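Local atomic coordinates of shikimate 5-dehydrogenase (Thermus thermophilus, PDB entry 2D5C), a protein that catalyses the reversible, NADPH-linked reduction of 3-dehydroshikimate to shikimate, a step on the pathway to chorismate and the aromatic amino acids. Residues 13-18 with 227-232; 17-22 with 233-238; 41-46 with 64-69. One frame throughout, in Å; residues are numbered along the deposited sequence.

Interaction 1. Residues 13-18 with 227-232. With SKM ((3R,4S,5R)-3,4,5-trihydroxycyclohex-1-ene-1-carboxylic acid), chain E; SO4 (sulfate ion), chain D.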
loop_
_atom_site.group_PDB
_atom_site.type_symbol
_atom_site.label_atom_id
_atom_site.label_comp_id
_atom_site.label_asym_id
_atom_site.label_seq_id
_atom_site.Cartn_x
_atom_site.Cartn_y
_atom_site.Cartn_z
ATOM N N HIS A 13 -22.238 15.258 -3.000
ATOM C CA HIS A 13 -22.820 14.760 -4.242
ATOM C C HIS A 13 -21.958 13.732 -4.982
ATOM O O HIS A 13 -22.289 13.326 -6.100
ATOM C CB HIS A 13 -23.100 15.926 -5.192
ATOM C CG HIS A 13 -24.441 16.565 -4.993
ATOM N ND1 HIS A 13 -24.880 17.019 -3.767
ATOM C CD2 HIS A 13 -25.436 16.830 -5.872
ATOM C CE1 HIS A 13 -26.088 17.535 -3.900
ATOM N NE2 HIS A 13 -26.449 17.433 -5.166
ATOM N N SER A 14 -20.854 13.304 -4.377
ATOM C CA SER A 14 -19.990 12.338 -5.048
ATOM C C SER A 14 -20.688 11.012 -5.338
ATOM O O SER A 14 -21.509 10.550 -4.552
ATOM C CB SER A 14 -18.739 12.069 -4.212
ATOM O OG SER A 14 -17.992 11.008 -4.779
ATOM N N LEU A 15 -20.362 10.419 -6.483
ATOM C CA LEU A 15 -20.910 9.126 -6.877
ATOM C C LEU A 15 -19.972 7.976 -6.468
ATOM O O LEU A 15 -20.263 6.797 -6.710
ATOM C CB LEU A 15 -21.132 9.074 -8.390
ATOM C CG LEU A 15 -22.234 9.961 -8.978
ATOM C CD1 LEU A 15 -22.377 9.678 -10.471
ATOM C CD2 LEU A 15 -23.552 9.690 -8.268
ATOM N N SER A 16 -18.840 8.315 -5.862
ATOM C CA SER A 16 -17.899 7.285 -5.440
ATOM C C SER A 16 -18.471 6.354 -4.383
ATOM O O SER A 16 -18.267 5.142 -4.446
ATOM C CB SER A 16 -16.607 7.923 -4.930
ATOM O OG SER A 16 -15.889 8.445 -6.028
ATOM N N PRO A 17 -19.192 6.901 -3.392
ATOM C CA PRO A 17 -19.743 6.001 -2.378
ATOM C C PRO A 17 -20.575 4.891 -3.015
ATOM O O PRO A 17 -20.468 3.729 -2.626
ATOM C CB PRO A 17 -20.571 6.935 -1.505
ATOM C CG PRO A 17 -19.783 8.213 -1.563
ATOM C CD PRO A 17 -19.438 8.310 -3.033
ATOM N N ALA A 18 -21.397 5.248 -3.999
ATOM C CA ALA A 18 -22.238 4.267 -4.686
ATOM C C ALA A 18 -21.412 3.261 -5.489
ATOM O O ALA A 18 -21.694 2.062 -5.496
ATOM C CB ALA A 18 -23.234 4.981 -5.605
ATOM N N THR A 227 -19.176 10.333 -22.068
ATOM C CA THR A 227 -19.451 11.097 -20.857
ATOM C C THR A 227 -18.313 10.867 -19.871
ATOM O O THR A 227 -17.380 10.123 -20.163
ATOM C CB THR A 227 -20.755 10.654 -20.172
ATOM O OG1 THR A 227 -20.590 9.324 -19.675
ATOM C CG2 THR A 227 -21.933 10.699 -21.161
ATOM N N GLY A 228 -18.405 11.502 -18.710
ATOM C CA GLY A 228 -17.361 11.366 -17.709
ATOM C C GLY A 228 -17.510 10.147 -16.823
ATOM O O GLY A 228 -16.636 9.875 -16.002
ATOM N N LEU A 229 -18.593 9.390 -16.983
ATOM C CA LEU A 229 -18.789 8.220 -16.135
ATOM C C LEU A 229 -17.783 7.085 -16.350
ATOM O O LEU A 229 -17.315 6.481 -15.380
ATOM C CB LEU A 229 -20.217 7.676 -16.277
ATOM C CG LEU A 229 -21.374 8.542 -15.765
ATOM C CD1 LEU A 229 -22.650 7.693 -15.750
ATOM C CD2 LEU A 229 -21.076 9.069 -14.367
ATOM N N PRO A 230 -17.450 6.760 -17.615
ATOM C CA PRO A 230 -16.485 5.676 -17.801
ATOM C C PRO A 230 -15.154 5.958 -17.095
ATOM O O PRO A 230 -14.581 5.057 -16.477
ATOM C CB PRO A 230 -16.353 5.591 -19.317
ATOM C CG PRO A 230 -17.754 5.956 -19.772
ATOM C CD PRO A 230 -18.055 7.150 -18.903
ATOM N N MET A 231 -14.655 7.193 -17.182
ATOM C CA MET A 231 -13.390 7.531 -16.517
ATOM C C MET A 231 -13.574 7.468 -15.001
ATOM O O MET A 231 -12.694 7.000 -14.277
ATOM C CB MET A 231 -12.925 8.940 -16.899
ATOM C CG MET A 231 -11.592 9.341 -16.265
ATOM S SD MET A 231 -11.057 10.987 -16.804
ATOM C CE MET A 231 -9.721 11.335 -15.632
ATOM N N LEU A 232 -14.718 7.942 -14.517
ATOM C CA LEU A 232 -14.977 7.928 -13.082
ATOM C C LEU A 232 -14.913 6.492 -12.557
ATOM O O LEU A 232 -14.305 6.219 -11.515
ATOM C CB LEU A 232 -16.358 8.530 -12.785
ATOM C CG LEU A 232 -16.763 8.609 -11.309
ATOM C CD1 LEU A 232 -15.792 9.491 -10.555
ATOM C CD2 LEU A 232 -18.180 9.170 -11.194
HETATM O O12 SKM E . -10.142 11.393 -9.109
HETATM C C8 SKM E . -11.524 11.233 -8.755
HETATM C C6 SKM E . -11.641 10.986 -7.226
HETATM O O7 SKM E . -10.903 9.815 -6.886
HETATM C C5 SKM E . -13.120 10.801 -6.799
HETATM C C4 SKM E . -14.081 11.733 -7.540
HETATM C C1 SKM E . -15.484 11.803 -7.056
HETATM O O2 SKM E . -15.861 11.063 -5.995
HETATM O O3 SKM E . -16.301 12.527 -7.609
HETATM C C10 SKM E . -13.725 12.480 -8.589
HETATM C C9 SKM E . -12.325 12.504 -9.168
HETATM O O11 SKM E . -11.650 13.674 -8.679
HETATM S S SO4 D . -21.297 6.886 -22.391
HETATM O O1 SO4 D . -21.553 6.941 -20.787
HETATM O O2 SO4 D . -20.881 5.525 -22.658
HETATM O O3 SO4 D . -22.390 7.220 -23.033
HETATM O O4 SO4 D . -20.172 7.769 -22.574
#
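Leu-15 reaches across to two leucines of 227-232 with different parts of its side chain. Its CB rests 4.1 Å from CD2 of Leu-232, while its CD1 lies 4.2 Å from CD2 of Leu-229, where the two branched ends cross at a slant. Leu-232 turns its CG anti to its backbone N (chi1 -179°), and this sets its two methyls to different work: CD2 faces Leu-15, and CD1 comes 4.1 Å from the C4 atom of shikimate. Branched, uncharged leucines suit this buried seam, which helix 250-260 closes further through Ala-257 and Ala-260.

Beside the apolar seam, Ser-14 and Ser-16 both donate to one carboxylate oxygen of the substrate, O2, with Ser-14 OG at 2.5 Å, a very short bond, and Ser-16 OG at 2.6 Å. Ser-14 OG also accepts from Ser-16 N at 3.0 Å, capping the start of helix 16-26. An alanine in place of Ser-14 would take away both bonds, and is likely to leave the carboxylate less firmly gripped and Ser-16 N without its cap.

Thr-227 holds a sulfate, probably from the crystallisation liquor, with its N and OG1. At the start of helix 16-26, the hydroxyls of Ser-14 and Ser-16 fix the substrate's acid end, probably aided by the helix dipole, while Leu-232 CD1 offers the ring an apolar wall.

Interaction 2. Residues 17-22 with 233-238. With SKM ((3R,4S,5R)-3,4,5-trihydroxycyclohex-1-ene-1-carboxylic acid), chain E.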
loop_
_atom_site.group_PDB
_atom_site.type_symbol
_atom_site.label_atom_id
_atom_site.label_comp_id
_atom_site.label_asym_id
_atom_site.label_seq_id
_atom_site.Cartn_x
_atom_site.Cartn_y
_atom_site.Cartn_z
ATOM N N PRO A 17 -19.192 6.901 -3.392
ATOM C CA PRO A 17 -19.743 6.001 -2.378
ATOM C C PRO A 17 -20.575 4.891 -3.015
ATOM O O PRO A 17 -20.468 3.729 -2.626
ATOM C CB PRO A 17 -20.571 6.935 -1.505
ATOM C CG PRO A 17 -19.783 8.213 -1.563
ATOM C CD PRO A 17 -19.438 8.310 -3.033
ATOM N N ALA A 18 -21.397 5.248 -3.999
ATOM C CA ALA A 18 -22.238 4.267 -4.686
ATOM C C ALA A 18 -21.412 3.261 -5.489
ATOM O O ALA A 18 -21.694 2.062 -5.496
ATOM C CB ALA A 18 -23.234 4.981 -5.605
ATOM N N MET A 19 -20.380 3.743 -6.171
ATOM C CA MET A 19 -19.548 2.845 -6.967
ATOM C C MET A 19 -18.803 1.827 -6.119
ATOM O O MET A 19 -18.731 0.652 -6.461
ATOM C CB MET A 19 -18.492 3.624 -7.756
ATOM C CG MET A 19 -19.015 4.473 -8.890
ATOM S SD MET A 19 -17.626 4.963 -9.939
ATOM C CE MET A 19 -16.721 6.080 -8.849
ATOM N N HIS A 20 -18.224 2.298 -5.024
ATOM C CA HIS A 20 -17.421 1.362 -4.238
ATOM C C HIS A 20 -18.287 0.492 -3.318
ATOM O O HIS A 20 -17.905 -0.596 -2.909
ATOM C CB HIS A 20 -16.425 2.171 -3.405
ATOM C CG HIS A 20 -15.337 2.705 -4.300
ATOM N ND1 HIS A 20 -15.407 3.909 -4.920
ATOM C CD2 HIS A 20 -14.123 2.099 -4.641
ATOM C CE1 HIS A 20 -14.260 4.025 -5.617
ATOM N NE2 HIS A 20 -13.473 2.956 -5.469
ATOM N N ALA A 21 -19.515 0.904 -3.018
ATOM C CA ALA A 21 -20.404 0.044 -2.247
ATOM C C ALA A 21 -20.600 -1.171 -3.142
ATOM O O ALA A 21 -20.586 -2.312 -2.679
ATOM C CB ALA A 21 -21.736 0.747 -1.989
ATOM N N PHE A 22 -20.765 -0.920 -4.439
ATOM C CA PHE A 22 -20.909 -2.003 -5.400
ATOM C C PHE A 22 -19.623 -2.831 -5.409
ATOM O O PHE A 22 -19.659 -4.058 -5.382
ATOM C CB PHE A 22 -21.138 -1.468 -6.817
ATOM C CG PHE A 22 -20.863 -2.485 -7.887
ATOM C CD1 PHE A 22 -21.763 -3.521 -8.132
ATOM C CD2 PHE A 22 -19.656 -2.470 -8.586
ATOM C CE1 PHE A 22 -21.468 -4.522 -9.046
ATOM C CE2 PHE A 22 -19.348 -3.471 -9.503
ATOM C CZ PHE A 22 -20.253 -4.501 -9.734
ATOM N N ALA A 233 -15.531 5.580 -13.297
ATOM C CA ALA A 233 -15.572 4.164 -12.919
ATOM C C ALA A 233 -14.209 3.488 -12.970
ATOM O O ALA A 233 -13.864 2.699 -12.083
ATOM C CB ALA A 233 -16.538 3.413 -13.817
ATOM N N TRP A 234 -13.436 3.777 -14.011
ATOM C CA TRP A 234 -12.119 3.171 -14.131
ATOM C C TRP A 234 -11.114 3.710 -13.116
ATOM O O TRP A 234 -10.359 2.929 -12.524
ATOM C CB TRP A 234 -11.590 3.340 -15.555
ATOM C CG TRP A 234 -11.945 2.184 -16.413
ATOM C CD1 TRP A 234 -12.941 2.124 -17.345
ATOM C CD2 TRP A 234 -11.334 0.894 -16.392
ATOM N NE1 TRP A 234 -12.985 0.872 -17.909
ATOM C CE2 TRP A 234 -12.009 0.095 -17.343
ATOM C CE3 TRP A 234 -10.277 0.333 -15.659
ATOM C CZ2 TRP A 234 -11.664 -1.233 -17.584
ATOM C CZ3 TRP A 234 -9.933 -0.989 -15.895
ATOM C CH2 TRP A 234 -10.625 -1.759 -16.855
ATOM N N GLN A 235 -11.083 5.023 -12.903
ATOM C CA GLN A 235 -10.134 5.530 -11.920
ATOM C C GLN A 235 -10.484 4.951 -10.551
ATOM O O GLN A 235 -9.596 4.690 -9.727
ATOM C CB GLN A 235 -10.107 7.069 -11.900
ATOM C CG GLN A 235 -11.373 7.784 -11.401
ATOM C CD GLN A 235 -11.544 7.751 -9.892
ATOM O OE1 GLN A 235 -10.578 7.908 -9.134
ATOM N NE2 GLN A 235 -12.788 7.574 -9.443
ATOM N N GLY A 236 -11.784 4.718 -10.325
ATOM C CA GLY A 236 -12.226 4.151 -9.063
ATOM C C GLY A 236 -11.839 2.684 -8.929
ATOM O O GLY A 236 -11.339 2.270 -7.878
ATOM N N ALA A 237 -12.070 1.886 -9.968
ATOM C CA ALA A 237 -11.720 0.465 -9.923
ATOM C C ALA A 237 -10.220 0.308 -9.713
ATOM O O ALA A 237 -9.766 -0.553 -8.955
ATOM C CB ALA A 237 -12.127 -0.231 -11.222
ATOM N N LEU A 238 -9.451 1.149 -10.394
ATOM C CA LEU A 238 -8.000 1.090 -10.256
ATOM C C LEU A 238 -7.562 1.461 -8.851
ATOM O O LEU A 238 -6.597 0.893 -8.329
ATOM C CB LEU A 238 -7.323 2.014 -11.269
ATOM C CG LEU A 238 -7.462 1.587 -12.727
ATOM C CD1 LEU A 238 -6.825 2.642 -13.616
ATOM C CD2 LEU A 238 -6.810 0.239 -12.949
HETATM O O12 SKM E . -10.142 11.393 -9.109
HETATM C C8 SKM E . -11.524 11.233 -8.755
HETATM C C6 SKM E . -11.641 10.986 -7.226
HETATM O O7 SKM E . -10.903 9.815 -6.886
HETATM C C5 SKM E . -13.120 10.801 -6.799
HETATM C C4 SKM E . -14.081 11.733 -7.540
HETATM C C1 SKM E . -15.484 11.803 -7.056
HETATM O O2 SKM E . -15.861 11.063 -5.995
HETATM O O3 SKM E . -16.301 12.527 -7.609
HETATM C C10 SKM E . -13.725 12.480 -8.589
HETATM C C9 SKM E . -12.325 12.504 -9.168
HETATM O O11 SKM E . -11.650 13.674 -8.679
#
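Met-19 lays its sulfur against the backbone of helix 229-244: SD is 3.7 Å from Ala-233 CA and 4.3 Å from Ala-233 CB. The unbranched chain bends at its last torsion, so that the terminal methyl CE turns toward the amide of Gln-235. A flexible thioether fits here because a methyl-sized neighbour lets it lie close to the main chain.

The tight spot is at Gly-236, where a beta carbon would crowd both CE1 of His-20 and CE of Met-19; glycine suits the place for that reason. The hydrogen bond made there is long and off-axis: His-20 NE2 donates to Gly-236 O over 3.3 Å with an N-H...O angle of 147°, and the donor sits above the carbonyl plane at a C=O...N angle of 107°, not along a lone pair. The ring is also held by Ser-16 O at ND1 and by stacking on Tyr-33.

These two helices belong to the two ends of the chain: helix 16-26 is part of the substrate-binding domain built on the mixed sheet, and helix 229-244 returns to it after the last strand of the Rossmann-type sheet. Their segments cross at -50°.

Gln-235 folds back toward the pocket, its OE1 accepting from shikimate O7 at 3.0 Å and its NE2 bonded to Leu-232 O. Here the contact is looser: Met-19 CE stops 4.2 Å from Gln-235 NE2, the segment axes come no closer than 10.5 Å, and Trp-234 turns away from helix 16-26.

Interaction 3. Residues 41-46 with 64-69. With SKM ((3R,4S,5R)-3,4,5-trihydroxycyclohex-1-ene-1-carboxylic acid), chain E.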
loop_
_atom_site.group_PDB
_atom_site.type_symbol
_atom_site.label_atom_id
_atom_site.label_comp_id
_atom_site.label_asym_id
_atom_site.label_seq_id
_atom_site.Cartn_x
_atom_site.Cartn_y
_atom_site.Cartn_z
ATOM N N GLU A 41 -8.113 23.946 4.209
ATOM C CA GLU A 41 -7.518 24.205 5.517
ATOM C C GLU A 41 -7.647 23.006 6.456
ATOM O O GLU A 41 -6.897 22.884 7.429
ATOM C CB GLU A 41 -8.154 25.448 6.152
ATOM C CG GLU A 41 -7.146 26.443 6.763
ATOM C CD GLU A 41 -6.437 27.284 5.708
ATOM O OE1 GLU A 41 -6.621 27.011 4.498
ATOM O OE2 GLU A 41 -5.698 28.219 6.079
ATOM N N ALA A 42 -8.600 22.124 6.169
ATOM C CA ALA A 42 -8.813 20.948 7.013
ATOM C C ALA A 42 -7.994 19.733 6.560
ATOM O O ALA A 42 -7.883 18.752 7.292
ATOM C CB ALA A 42 -10.304 20.586 7.035
ATOM N N LEU A 43 -7.415 19.816 5.367
ATOM C CA LEU A 43 -6.628 18.717 4.799
ATOM C C LEU A 43 -5.541 18.123 5.699
ATOM O O LEU A 43 -5.474 16.903 5.869
ATOM C CB LEU A 43 -6.007 19.150 3.463
ATOM C CG LEU A 43 -5.285 18.062 2.644
ATOM C CD1 LEU A 43 -6.227 16.888 2.358
ATOM C CD2 LEU A 43 -4.791 18.658 1.330
ATOM N N PRO A 44 -4.664 18.964 6.274
ATOM C CA PRO A 44 -3.602 18.443 7.142
ATOM C C PRO A 44 -4.119 17.581 8.289
ATOM O O PRO A 44 -3.638 16.469 8.506
ATOM C CB PRO A 44 -2.908 19.712 7.629
ATOM C CG PRO A 44 -3.031 20.615 6.434
ATOM C CD PRO A 44 -4.479 20.407 6.035
ATOM N N GLY A 45 -5.097 18.100 9.024
ATOM C CA GLY A 45 -5.655 17.345 10.128
ATOM C C GLY A 45 -6.412 16.126 9.641
ATOM O O GLY A 45 -6.457 15.100 10.322
ATOM N N ARG A 46 -6.995 16.243 8.452
ATOM C CA ARG A 46 -7.774 15.168 7.848
ATOM C C ARG A 46 -6.885 13.979 7.477
ATOM O O ARG A 46 -7.274 12.827 7.664
ATOM C CB ARG A 46 -8.491 15.683 6.595
ATOM C CG ARG A 46 -9.468 14.687 5.971
ATOM C CD ARG A 46 -10.731 14.508 6.813
ATOM N NE ARG A 46 -11.621 15.664 6.707
ATOM C CZ ARG A 46 -11.907 16.490 7.707
ATOM N NH1 ARG A 46 -11.379 16.298 8.907
ATOM N NH2 ARG A 46 -12.721 17.512 7.505
ATOM N N LYS A 64 -6.229 17.818 -4.313
ATOM C CA LYS A 64 -5.281 17.011 -5.077
ATOM C C LYS A 64 -3.836 17.477 -5.189
ATOM O O LYS A 64 -2.925 16.647 -5.226
ATOM C CB LYS A 64 -5.824 16.743 -6.480
ATOM C CG LYS A 64 -7.052 15.838 -6.518
ATOM C CD LYS A 64 -7.371 15.466 -7.954
ATOM C CE LYS A 64 -8.562 14.538 -8.054
ATOM N NZ LYS A 64 -8.915 14.327 -9.476
ATOM N N GLU A 65 -3.609 18.784 -5.250
ATOM C CA GLU A 65 -2.244 19.280 -5.364
ATOM C C GLU A 65 -1.615 19.512 -4.003
ATOM O O GLU A 65 -0.448 19.193 -3.784
ATOM C CB GLU A 65 -2.214 20.584 -6.166
ATOM C CG GLU A 65 -2.805 20.481 -7.567
ATOM C CD GLU A 65 -4.299 20.185 -7.566
ATOM O OE1 GLU A 65 -5.038 20.797 -6.763
ATOM O OE2 GLU A 65 -4.736 19.341 -8.379
ATOM N N ALA A 66 -2.391 20.072 -3.085
ATOM C CA ALA A 66 -1.887 20.357 -1.754
ATOM C C ALA A 66 -1.526 19.097 -0.978
ATOM O O ALA A 66 -0.705 19.142 -0.063
ATOM C CB ALA A 66 -2.914 21.164 -0.980
ATOM N N ALA A 67 -2.137 17.976 -1.348
ATOM C CA ALA A 67 -1.903 16.719 -0.648
ATOM C C ALA A 67 -0.478 16.165 -0.723
ATOM O O ALA A 67 0.021 15.600 0.254
ATOM C CB ALA A 67 -2.891 15.666 -1.145
ATOM N N LEU A 68 0.171 16.323 -1.872
ATOM C CA LEU A 68 1.523 15.787 -2.053
ATOM C C LEU A 68 2.500 16.125 -0.931
ATOM O O LEU A 68 3.290 15.280 -0.510
ATOM C CB LEU A 68 2.099 16.237 -3.402
ATOM C CG LEU A 68 1.563 15.486 -4.626
ATOM C CD1 LEU A 68 0.091 15.857 -4.845
ATOM C CD2 LEU A 68 2.393 15.833 -5.853
ATOM N N ALA A 69 2.433 17.351 -0.426
ATOM C CA ALA A 69 3.341 17.771 0.633
ATOM C C ALA A 69 3.108 17.071 1.972
ATOM O O ALA A 69 3.986 17.077 2.836
ATOM C CB ALA A 69 3.248 19.285 0.818
HETATM O O12 SKM E . -10.142 11.393 -9.109
HETATM C C8 SKM E . -11.524 11.233 -8.755
HETATM C C6 SKM E . -11.641 10.986 -7.226
HETATM O O7 SKM E . -10.903 9.815 -6.886
HETATM C C5 SKM E . -13.120 10.801 -6.799
HETATM C C4 SKM E . -14.081 11.733 -7.540
HETATM C C1 SKM E . -15.484 11.803 -7.056
HETATM O O2 SKM E . -15.861 11.063 -5.995
HETATM O O3 SKM E . -16.301 12.527 -7.609
HETATM C C10 SKM E . -13.725 12.480 -8.589
HETATM C C9 SKM E . -12.325 12.504 -9.168
HETATM O O11 SKM E . -11.650 13.674 -8.679
#
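Leu-43 and Ala-67 mark the closest approach of the two backbones, their CA atoms 7.5 Å apart, where the first turn of helix 43-53 faces a segment with helical torsions that lacks the regular helical bonds. Helix 43-53 is the crossover between the parallel strands 31-37 and 56-59, and residues 64-69 follow the second of these strands, so the contact folds the substrate-binding domain's own chain back on itself.

One methyl does the touching. Leu-43 carries CG opposite its backbone N (chi1 -173°), which extends the side chain toward the other segment, and CD2 meets it in the angle between two alanines. That methyl lies 3.9 Å from Ala-66 CB, 4.3 Å from Ala-67 CB and 3.8 Å from the backbone N of Ala-67. Leucine has the reach to span the gap, whereas alanine keeps the receiving surface low enough for CD2 to come down to the main chain itself. Ala-66 also touches Leu-40.

Lys-64 turns the other way, its CB directed away from helix 43-53 and its chain extended beyond CG into the active site. There NZ donates to two neighbouring hydroxyls of shikimate, O11 at 2.9 Å and O12 at 3.2 Å, and makes a salt bridge with Asp-100. Lysine suits this role because its long arm brings one nitrogen within reach of both oxygens; it is the proton acceptor of the reaction. Its backbone is hydrogen-bonded to Val-84.

The helix therefore meets the lysine-bearing segment purely through dispersion contacts of one methyl, and the polar chemistry lies on the other side, where Lys-64 serves the substrate.

All three contacts are largely buried, but interactions 1 and 2 lie nearer the centre of the chain than interaction 3, in which Ala-66 is still partly exposed. Interactions 1 and 2 join the same helices, 16-26 and 229-244, one turn after another, and they meet where Leu-232 CG packs 3.5 Å from Met-19 CE. Interaction 3 is nested inside the loop these two close, its centre about 22 Å from each of theirs. Leucine packing carries interactions 1 and 3, whereas interaction 2 adds a side-chain to backbone hydrogen bond. Each supplies shikimate with different groups: serine hydroxyls, an amide oxygen and the catalytic amine.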